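Long-range contacts in mannosyl-glycoprotein endo-beta-N-acetylglucosamidase-like domain-containing protein (Pseudomonas protegens, PDB 4KT3), which is a type VI secretion effector of the peptidoglycan glycoside hydrolase class, held here in complex with its immunity protein: residues Leu81-Pro92 with Ile106-Ser117; Pro135-Val143 with Phe160-Ile168. All coordinates share one frame; numbering follows the deposited sequence.

Contact 1 (Leu81-Pro92 with Ile106-Ser117)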
loop_
_atom_site.group_PDB
_atom_site.type_symbol
_atom_site.label_atom_id
_atom_site.label_comp_id
_atom_site.label_asym_id
_atom_site.label_seq_id
_atom_site.Cartn_x
_atom_site.Cartn_y
_atom_site.Cartn_z
ATOM N N LEU A 81 9.769 -3.446 11.927
ATOM C CA LEU A 81 11.146 -3.766 11.511
ATOM C C LEU A 81 11.888 -2.578 10.898
ATOM O O LEU A 81 13.049 -2.705 10.490
ATOM C CB LEU A 81 11.159 -4.931 10.516
ATOM C CG LEU A 81 10.324 -6.159 10.883
ATOM C CD1 LEU A 81 10.486 -7.243 9.822
ATOM C CD2 LEU A 81 10.674 -6.701 12.260
ATOM N N ASN A 82 11.227 -1.428 10.851
ATOM C CA ASN A 82 11.778 -0.223 10.226
ATOM C C ASN A 82 12.221 -0.459 8.791
ATOM O O ASN A 82 13.117 0.216 8.300
ATOM C CB ASN A 82 12.946 0.350 11.035
ATOM C CG ASN A 82 12.540 0.770 12.417
ATOM O OD1 ASN A 82 11.519 1.424 12.607
ATOM N ND2 ASN A 82 13.345 0.410 13.400
ATOM N N ASN A 83 11.597 -1.420 8.119
ATOM C CA ASN A 83 12.006 -1.752 6.761
ATOM C C ASN A 83 11.000 -1.145 5.802
ATOM O O ASN A 83 10.026 -1.802 5.413
ATOM C CB ASN A 83 12.114 -3.267 6.608
ATOM C CG ASN A 83 12.605 -3.705 5.235
ATOM O OD1 ASN A 83 12.737 -2.911 4.300
ATOM N ND2 ASN A 83 12.850 -5.009 5.101
ATOM N N TYR A 84 11.241 0.114 5.438
ATOM C CA TYR A 84 10.277 0.887 4.645
ATOM C C TYR A 84 10.403 0.637 3.142
ATOM O O TYR A 84 9.661 1.215 2.360
ATOM C CB TYR A 84 10.362 2.378 4.981
ATOM C CG TYR A 84 9.788 2.727 6.323
ATOM C CD1 TYR A 84 10.515 2.523 7.487
ATOM C CD2 TYR A 84 8.519 3.278 6.435
ATOM C CE1 TYR A 84 9.984 2.843 8.730
ATOM C CE2 TYR A 84 7.989 3.596 7.662
ATOM C CZ TYR A 84 8.723 3.371 8.806
ATOM O OH TYR A 84 8.183 3.686 10.041
ATOM N N PHE A 85 11.311 -0.253 2.745
ATOM C CA PHE A 85 11.477 -0.604 1.334
ATOM C C PHE A 85 11.242 -2.090 1.108
ATOM O O PHE A 85 11.518 -2.619 0.023
ATOM C CB PHE A 85 12.862 -0.131 0.850
ATOM C CG PHE A 85 12.959 1.366 0.797
ATOM C CD1 PHE A 85 13.240 2.092 1.945
ATOM C CD2 PHE A 85 12.690 2.056 -0.377
ATOM C CE1 PHE A 85 13.258 3.461 1.924
ATOM C CE2 PHE A 85 12.727 3.442 -0.401
ATOM C CZ PHE A 85 13.009 4.140 0.755
ATOM N N SER A 86 10.691 -2.740 2.140
ATOM C CA SER A 86 10.427 -4.180 2.148
ATOM C C SER A 86 11.558 -4.991 1.514
ATOM O O SER A 86 11.323 -5.894 0.703
ATOM C CB SER A 86 9.084 -4.496 1.474
ATOM O OG SER A 86 8.030 -3.849 2.165
HETATM N N MSE A 87 12.781 -4.668 1.918
HETATM C CA MSE A 87 13.972 -5.345 1.435
HETATM C C MSE A 87 14.016 -6.767 1.935
HETATM O O MSE A 87 13.886 -7.012 3.130
HETATM C CB MSE A 87 15.225 -4.645 1.967
HETATM C CG MSE A 87 15.309 -3.177 1.630
HETATM SE SE MSE A 87 15.901 -2.858 -0.189
HETATM C CE MSE A 87 17.757 -3.390 -0.007
ATOM N N HIS A 88 14.240 -7.688 1.005
ATOM C CA HIS A 88 14.547 -9.059 1.341
ATOM C C HIS A 88 15.891 -9.124 2.067
ATOM O O HIS A 88 16.826 -8.369 1.764
ATOM C CB HIS A 88 14.608 -9.919 0.070
ATOM C CG HIS A 88 13.281 -10.128 -0.592
ATOM N ND1 HIS A 88 13.146 -10.772 -1.803
ATOM C CD2 HIS A 88 12.031 -9.773 -0.214
ATOM C CE1 HIS A 88 11.867 -10.816 -2.137
ATOM N NE2 HIS A 88 11.171 -10.206 -1.194
ATOM N N ALA A 89 15.978 -10.027 3.034
ATOM C CA ALA A 89 17.237 -10.306 3.705
ATOM C C ALA A 89 18.031 -11.331 2.895
ATOM O O ALA A 89 17.446 -12.245 2.291
ATOM C CB ALA A 89 16.982 -10.831 5.095
ATOM N N PRO A 90 19.366 -11.212 2.892
ATOM C CA PRO A 90 20.139 -10.192 3.604
ATOM C C PRO A 90 20.249 -8.893 2.825
ATOM O O PRO A 90 20.318 -8.919 1.595
ATOM C CB PRO A 90 21.517 -10.838 3.759
ATOM C CG PRO A 90 21.642 -11.753 2.553
ATOM C CD PRO A 90 20.230 -12.229 2.256
ATOM N N ALA A 91 20.266 -7.774 3.548
ATOM C CA ALA A 91 20.408 -6.460 2.941
ATOM C C ALA A 91 21.500 -5.709 3.690
ATOM O O ALA A 91 21.694 -5.934 4.884
ATOM C CB ALA A 91 19.103 -5.703 3.021
ATOM N N PRO A 92 22.237 -4.832 2.990
ATOM C CA PRO A 92 23.238 -4.028 3.694
ATOM C C PRO A 92 22.599 -3.244 4.830
ATOM O O PRO A 92 21.458 -2.768 4.707
ATOM C CB PRO A 92 23.762 -3.078 2.614
ATOM C CG PRO A 92 23.417 -3.722 1.315
ATOM C CD PRO A 92 22.159 -4.500 1.558
ATOM N N ILE A 106 11.132 -16.764 2.174
ATOM C CA ILE A 106 11.928 -15.534 2.095
ATOM C C ILE A 106 11.892 -14.718 3.377
ATOM O O ILE A 106 10.835 -14.463 3.937
ATOM C CB ILE A 106 11.423 -14.621 0.965
ATOM C CG1 ILE A 106 11.500 -15.355 -0.372
ATOM C CG2 ILE A 106 12.242 -13.340 0.910
ATOM C CD1 ILE A 106 11.192 -14.503 -1.573
ATOM N N LYS A 107 13.054 -14.272 3.824
ATOM C CA LYS A 107 13.110 -13.423 4.998
ATOM C C LYS A 107 13.192 -11.969 4.567
ATOM O O LYS A 107 13.685 -11.664 3.482
ATOM C CB LYS A 107 14.305 -13.794 5.869
ATOM C CG LYS A 107 14.211 -15.192 6.464
ATOM C CD LYS A 107 15.187 -15.348 7.611
ATOM C CE LYS A 107 15.238 -16.769 8.133
ATOM N NZ LYS A 107 16.232 -16.883 9.235
ATOM N N VAL A 108 12.679 -11.081 5.414
ATOM C CA VAL A 108 12.833 -9.648 5.209
ATOM C C VAL A 108 13.755 -9.065 6.272
ATOM O O VAL A 108 13.814 -9.538 7.415
ATOM C CB VAL A 108 11.483 -8.882 5.199
ATOM C CG1 VAL A 108 10.641 -9.305 3.996
ATOM C CG2 VAL A 108 10.708 -9.108 6.484
ATOM N N ALA A 109 14.472 -8.033 5.875
ATOM C CA ALA A 109 15.456 -7.399 6.739
ATOM C C ALA A 109 14.814 -6.559 7.837
ATOM O O ALA A 109 13.704 -6.046 7.682
ATOM C CB ALA A 109 16.359 -6.526 5.906
ATOM N N LYS A 110 15.550 -6.411 8.938
ATOM C CA LYS A 110 15.216 -5.455 9.993
ATOM C C LYS A 110 16.291 -4.372 9.990
ATOM O O LYS A 110 17.461 -4.669 9.739
ATOM C CB LYS A 110 15.229 -6.134 11.364
ATOM C CG LYS A 110 14.386 -7.372 11.486
ATOM C CD LYS A 110 14.449 -7.922 12.907
ATOM C CE LYS A 110 13.500 -9.096 13.090
ATOM N NZ LYS A 110 13.389 -9.516 14.516
ATOM N N PHE A 111 15.887 -3.135 10.269
ATOM C CA PHE A 111 16.798 -1.994 10.344
ATOM C C PHE A 111 16.619 -1.175 11.621
ATOM O O PHE A 111 15.622 -1.320 12.338
ATOM C CB PHE A 111 16.595 -1.074 9.139
ATOM C CG PHE A 111 16.853 -1.739 7.829
ATOM C CD1 PHE A 111 18.149 -1.883 7.366
ATOM C CD2 PHE A 111 15.811 -2.245 7.070
ATOM C CE1 PHE A 111 18.397 -2.514 6.181
ATOM C CE2 PHE A 111 16.057 -2.868 5.876
ATOM C CZ PHE A 111 17.353 -3.013 5.429
ATOM N N ASP A 112 17.568 -0.276 11.875
ATOM C CA ASP A 112 17.482 0.634 13.022
ATOM C C ASP A 112 16.472 1.761 12.827
ATOM O O ASP A 112 15.982 2.337 13.808
ATOM C CB ASP A 112 18.848 1.261 13.305
ATOM C CG ASP A 112 19.763 0.367 14.117
ATOM O OD1 ASP A 112 19.290 -0.346 15.021
ATOM O OD2 ASP A 112 20.985 0.407 13.854
ATOM N N SER A 113 16.161 2.083 11.576
ATOM C CA SER A 113 15.360 3.267 11.276
ATOM C C SER A 113 14.970 3.313 9.807
ATOM O O SER A 113 15.559 2.618 8.986
ATOM C CB SER A 113 16.170 4.515 11.577
ATOM O OG SER A 113 17.297 4.590 10.716
ATOM N N PHE A 114 13.991 4.153 9.494
ATOM C CA PHE A 114 13.615 4.462 8.117
ATOM C C PHE A 114 14.878 4.815 7.334
ATOM O O PHE A 114 15.122 4.282 6.244
ATOM C CB PHE A 114 12.626 5.645 8.087
ATOM C CG PHE A 114 12.232 6.074 6.706
ATOM C CD1 PHE A 114 13.113 6.783 5.908
ATOM C CD2 PHE A 114 10.974 5.795 6.216
ATOM C CE1 PHE A 114 12.757 7.178 4.618
ATOM C CE2 PHE A 114 10.610 6.177 4.927
ATOM C CZ PHE A 114 11.504 6.866 4.123
ATOM N N GLN A 115 15.687 5.705 7.906
ATOM C CA GLN A 115 16.863 6.215 7.227
ATOM C C GLN A 115 17.791 5.067 6.828
ATOM O O GLN A 115 18.295 5.029 5.690
ATOM C CB GLN A 115 17.614 7.202 8.127
ATOM N N LYS A 116 18.037 4.139 7.748
ATOM C CA LYS A 116 18.899 2.998 7.442
ATOM C C LYS A 116 18.290 2.128 6.351
ATOM O O LYS A 116 19.016 1.627 5.504
ATOM C CB LYS A 116 19.185 2.156 8.681
ATOM C CG LYS A 116 20.112 2.820 9.664
ATOM C CD LYS A 116 21.547 2.766 9.222
ATOM C CE LYS A 116 22.423 3.430 10.283
ATOM N NZ LYS A 116 23.851 3.099 10.152
ATOM N N SER A 117 16.972 1.958 6.349
ATOM C CA SER A 117 16.353 1.143 5.305
ATOM C C SER A 117 16.522 1.816 3.940
ATOM O O SER A 117 16.723 1.118 2.922
ATOM C CB SER A 117 14.882 0.788 5.624
ATOM O OG SER A 117 13.961 1.842 5.379
HETATM O O HOH W 1 15.444 -13.823 2.000
#
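Asn-83 reaches across to Ala-109 at the centre of this contact, where the loop after helix 76-81 lies along strand 108-110 of a small antiparallel sheet in a lysozyme-clan domain. Asn-83 ND2 gives a bent bond to Ala-109 O (2.9 Å, 138° at the hydrogen), and the same nitrogen donates to Met-87 O. CG lies anti to the backbone N (chi1 -177°), which carries the amide to the edge of the Phe-111 ring, with the two planes nearly perpendicular; Ser-117 CA lies over one face of that ring. A single bridge pairs His-88 with Val-108: Ala-109 N bonds to Met-87 O at 3.0 Å, and Ala-89 N bonds to Lys-107 O. Ile-106 CG2 sits 3.7 Å from the centroid of the His-88 imidazole, a CH-pi contact over the face, while NE2 of that ring bonds to Asn-70 of the immunity chain. At the other end Phe-114 CD2 lies over one face of Tyr-84, and Tyr-44 of helix 35-54 packs against both rings. In the second shell, Asn-83 OD1 accepts from Met-87 N, which fixes the rotation of the amide. Ser-117 OG donates to Phe-114 O and accepts from Tyr-84 N at 3.2 Å.

Contact 2 (Pro135-Val143 with Phe160-Ile168)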
loop_
_atom_site.group_PDB
_atom_site.type_symbol
_atom_site.label_atom_id
_atom_site.label_comp_id
_atom_site.label_asym_id
_atom_site.label_seq_id
_atom_site.Cartn_x
_atom_site.Cartn_y
_atom_site.Cartn_z
ATOM N N PRO A 135 9.433 9.662 -13.349
ATOM C CA PRO A 135 8.853 8.575 -12.546
ATOM C C PRO A 135 8.690 7.241 -13.291
ATOM O O PRO A 135 8.915 6.184 -12.686
ATOM C CB PRO A 135 7.496 9.149 -12.135
ATOM C CG PRO A 135 7.757 10.614 -12.027
ATOM C CD PRO A 135 8.685 10.920 -13.181
HETATM N N MSE A 136 8.303 7.276 -14.564
HETATM C CA MSE A 136 8.213 6.041 -15.335
HETATM C C MSE A 136 9.578 5.397 -15.551
HETATM O O MSE A 136 9.719 4.186 -15.412
HETATM C CB MSE A 136 7.554 6.289 -16.697
HETATM C CG MSE A 136 6.079 6.580 -16.593
HETATM SE SE MSE A 136 5.085 4.976 -16.165
HETATM C CE MSE A 136 5.170 4.107 -17.896
ATOM N N ALA A 137 10.568 6.205 -15.909
ATOM C CA ALA A 137 11.932 5.716 -16.083
ATOM C C ALA A 137 12.445 5.115 -14.783
ATOM O O ALA A 137 13.135 4.096 -14.787
ATOM C CB ALA A 137 12.839 6.841 -16.536
ATOM N N PHE A 138 12.135 5.769 -13.666
ATOM C CA PHE A 138 12.530 5.258 -12.359
ATOM C C PHE A 138 11.941 3.853 -12.120
ATOM O O PHE A 138 12.654 2.926 -11.744
ATOM C CB PHE A 138 12.096 6.243 -11.261
ATOM C CG PHE A 138 12.395 5.777 -9.863
ATOM C CD1 PHE A 138 13.692 5.779 -9.378
ATOM C CD2 PHE A 138 11.379 5.319 -9.042
ATOM C CE1 PHE A 138 13.967 5.360 -8.087
ATOM C CE2 PHE A 138 11.646 4.897 -7.752
ATOM C CZ PHE A 138 12.938 4.901 -7.277
ATOM N N ALA A 139 10.641 3.701 -12.335
ATOM C CA ALA A 139 10.001 2.417 -12.086
ATOM C C ALA A 139 10.582 1.351 -13.015
ATOM O O ALA A 139 10.823 0.214 -12.609
ATOM C CB ALA A 139 8.505 2.534 -12.281
ATOM N N GLN A 140 10.827 1.722 -14.265
ATOM C CA GLN A 140 11.404 0.772 -15.215
ATOM C C GLN A 140 12.814 0.332 -14.805
ATOM O O GLN A 140 13.172 -0.833 -14.948
ATOM C CB GLN A 140 11.389 1.362 -16.627
ATOM C CG GLN A 140 9.968 1.509 -17.192
ATOM C CD GLN A 140 9.858 2.581 -18.267
ATOM O OE1 GLN A 140 10.831 3.274 -18.577
ATOM N NE2 GLN A 140 8.660 2.732 -18.828
ATOM N N ALA A 141 13.602 1.251 -14.257
ATOM C CA ALA A 141 14.942 0.916 -13.795
ATOM C C ALA A 141 14.871 -0.004 -12.578
ATOM O O ALA A 141 15.725 -0.875 -12.390
ATOM C CB ALA A 141 15.723 2.184 -13.464
ATOM N N LEU A 142 13.848 0.199 -11.754
ATOM C CA LEU A 142 13.625 -0.625 -10.581
ATOM C C LEU A 142 13.452 -2.079 -11.005
ATOM O O LEU A 142 14.028 -2.997 -10.412
ATOM C CB LEU A 142 12.363 -0.141 -9.857
ATOM C CG LEU A 142 12.344 -0.083 -8.345
ATOM C CD1 LEU A 142 13.626 0.484 -7.773
ATOM C CD2 LEU A 142 11.147 0.756 -7.930
ATOM N N VAL A 143 12.658 -2.290 -12.042
ATOM C CA VAL A 143 12.458 -3.632 -12.578
ATOM C C VAL A 143 13.727 -4.212 -13.206
ATOM O O VAL A 143 14.040 -5.385 -13.013
ATOM C CB VAL A 143 11.332 -3.646 -13.616
ATOM C CG1 VAL A 143 11.273 -4.986 -14.313
ATOM C CG2 VAL A 143 10.009 -3.335 -12.934
ATOM N N PHE A 160 2.969 -2.111 -13.724
ATOM C CA PHE A 160 3.776 -1.794 -12.554
ATOM C C PHE A 160 4.280 -0.351 -12.589
ATOM O O PHE A 160 4.170 0.384 -11.597
ATOM C CB PHE A 160 4.965 -2.753 -12.444
ATOM C CG PHE A 160 5.931 -2.384 -11.364
ATOM C CD1 PHE A 160 7.074 -1.640 -11.654
ATOM C CD2 PHE A 160 5.691 -2.758 -10.053
ATOM C CE1 PHE A 160 7.958 -1.286 -10.653
ATOM C CE2 PHE A 160 6.569 -2.404 -9.050
ATOM C CZ PHE A 160 7.709 -1.668 -9.351
ATOM N N ALA A 161 4.836 0.062 -13.724
ATOM C CA ALA A 161 5.492 1.366 -13.798
ATOM C C ALA A 161 4.513 2.521 -13.619
ATOM O O ALA A 161 4.790 3.465 -12.880
ATOM C CB ALA A 161 6.243 1.515 -15.114
ATOM N N ARG A 162 3.377 2.447 -14.303
ATOM C CA ARG A 162 2.393 3.513 -14.252
ATOM C C ARG A 162 1.813 3.617 -12.845
ATOM O O ARG A 162 1.555 4.719 -12.348
ATOM C CB ARG A 162 1.291 3.268 -15.275
ATOM C CG ARG A 162 0.273 4.387 -15.376
ATOM C CD ARG A 162 0.882 5.641 -15.982
ATOM N NE ARG A 162 1.320 6.587 -14.964
ATOM C CZ ARG A 162 2.030 7.685 -15.215
ATOM N NH1 ARG A 162 2.396 7.978 -16.457
ATOM N NH2 ARG A 162 2.378 8.490 -14.224
ATOM N N TYR A 163 1.600 2.464 -12.206
ATOM C CA TYR A 163 1.061 2.430 -10.855
ATOM C C TYR A 163 2.027 3.118 -9.874
ATOM O O TYR A 163 1.617 3.962 -9.076
ATOM C CB TYR A 163 0.758 0.980 -10.437
ATOM C CG TYR A 163 0.183 0.842 -9.037
ATOM C CD1 TYR A 163 1.011 0.636 -7.943
ATOM C CD2 TYR A 163 -1.181 0.919 -8.815
ATOM C CE1 TYR A 163 0.489 0.527 -6.655
ATOM C CE2 TYR A 163 -1.712 0.801 -7.539
ATOM C CZ TYR A 163 -0.873 0.601 -6.467
ATOM O OH TYR A 163 -1.381 0.482 -5.198
ATOM N N LEU A 164 3.312 2.776 -9.945
ATOM C CA LEU A 164 4.285 3.384 -9.050
ATOM C C LEU A 164 4.462 4.865 -9.385
ATOM O O LEU A 164 4.581 5.699 -8.489
ATOM C CB LEU A 164 5.632 2.671 -9.139
ATOM C CG LEU A 164 6.777 3.255 -8.297
ATOM C CD1 LEU A 164 6.399 3.353 -6.836
ATOM C CD2 LEU A 164 8.010 2.388 -8.438
ATOM N N ALA A 165 4.494 5.185 -10.674
ATOM C CA ALA A 165 4.666 6.568 -11.091
ATOM C C ALA A 165 3.533 7.440 -10.541
ATOM O O ALA A 165 3.759 8.582 -10.133
ATOM C CB ALA A 165 4.746 6.665 -12.621
ATOM N N ASP A 166 2.319 6.898 -10.509
ATOM C CA ASP A 166 1.181 7.627 -9.951
ATOM C C ASP A 166 1.353 7.880 -8.454
ATOM O O ASP A 166 0.993 8.948 -7.957
ATOM C CB ASP A 166 -0.131 6.886 -10.219
ATOM C CG ASP A 166 -0.587 7.014 -11.668
ATOM O OD1 ASP A 166 0.005 7.826 -12.415
ATOM O OD2 ASP A 166 -1.545 6.308 -12.058
ATOM N N ILE A 167 1.904 6.904 -7.735
ATOM C CA ILE A 167 2.187 7.092 -6.307
ATOM C C ILE A 167 3.225 8.194 -6.110
ATOM O O ILE A 167 3.087 9.034 -5.215
ATOM C CB ILE A 167 2.671 5.789 -5.649
ATOM C CG1 ILE A 167 1.501 4.807 -5.557
ATOM C CG2 ILE A 167 3.231 6.055 -4.262
ATOM C CD1 ILE A 167 1.900 3.422 -5.083
ATOM N N ILE A 168 4.243 8.208 -6.962
ATOM C CA ILE A 168 5.295 9.219 -6.871
ATOM C C ILE A 168 4.698 10.611 -7.078
ATOM O O ILE A 168 5.020 11.561 -6.355
ATOM C CB ILE A 168 6.406 8.925 -7.911
ATOM C CG1 ILE A 168 7.222 7.714 -7.439
ATOM C CG2 ILE A 168 7.304 10.130 -8.114
ATOM C CD1 ILE A 168 8.114 7.096 -8.517
#
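The Arg-162 guanidinium carries Met-136 on one face, with SE 3.9 Å above the plane and displaced toward the rim; Met-136 CG is 3.9 Å from Arg-162 NH1. Bends at chi2 and chi3 (-73° and -75°) fold the selenomethionine back over the neighbouring helix, where SE also lies 3.6 Å from Arg-162 N. A salt bridge to Asp-166, one turn further on, joins the guanidinium to its own helix, though its NE and NH2 bonds to OD1 are both bent and weak. The Phe-160 ring has Ala-139 O in its plane at the edge, 3.8 Å from CE1, and Leu-142 CD2 near the same plane; Val-143 CG2 approaches obliquely, 3.6 Å from Phe-160 CD1. These groups flank the crossing of helices 135-144 and 160-174, within the lysozyme-clan domain. The segment axes approach to 8.3 Å at 128°, a close spacing consistent with the small residues facing each other: Ala-139 CB is 3.6 Å from Ala-161 CA, and Pro-135 CB meets Ala-165 CB. Deeper in, Leu-142 and Leu-164 cross at about a right angle, their CD2 atoms 3.6 Å apart. Leu-142 also packs on Phe-121 and Val-129 of helix 114-129. Phe-138 leans obliquely on Ile-168 CD1, and both residues touch Asn-61 of helix 59-70.

Overall arrangement
Contact 1 and contact 2 lie on opposite sides of the chain's centre, each centred about 11 Å from it. Their own centres are about 21 Å apart and their nearest atoms about 7 Å, so they do not touch. They follow in series along the chain: contact 1 ends in the start of helix 114-129, and the next helix, 135-144, opens contact 2. Helix 114-129 also links them in space, since Phe-121 meets Phe-85 of contact 1 and Leu-142 of contact 2. Both regions also border the immunity protein: His-88 and Ser-86 do so from the loop of contact 1, and Tyr-163, on the side of helix 160-174 turned away from 135-143, bonds through its OH to Glu-94 and Asn-96 of that chain.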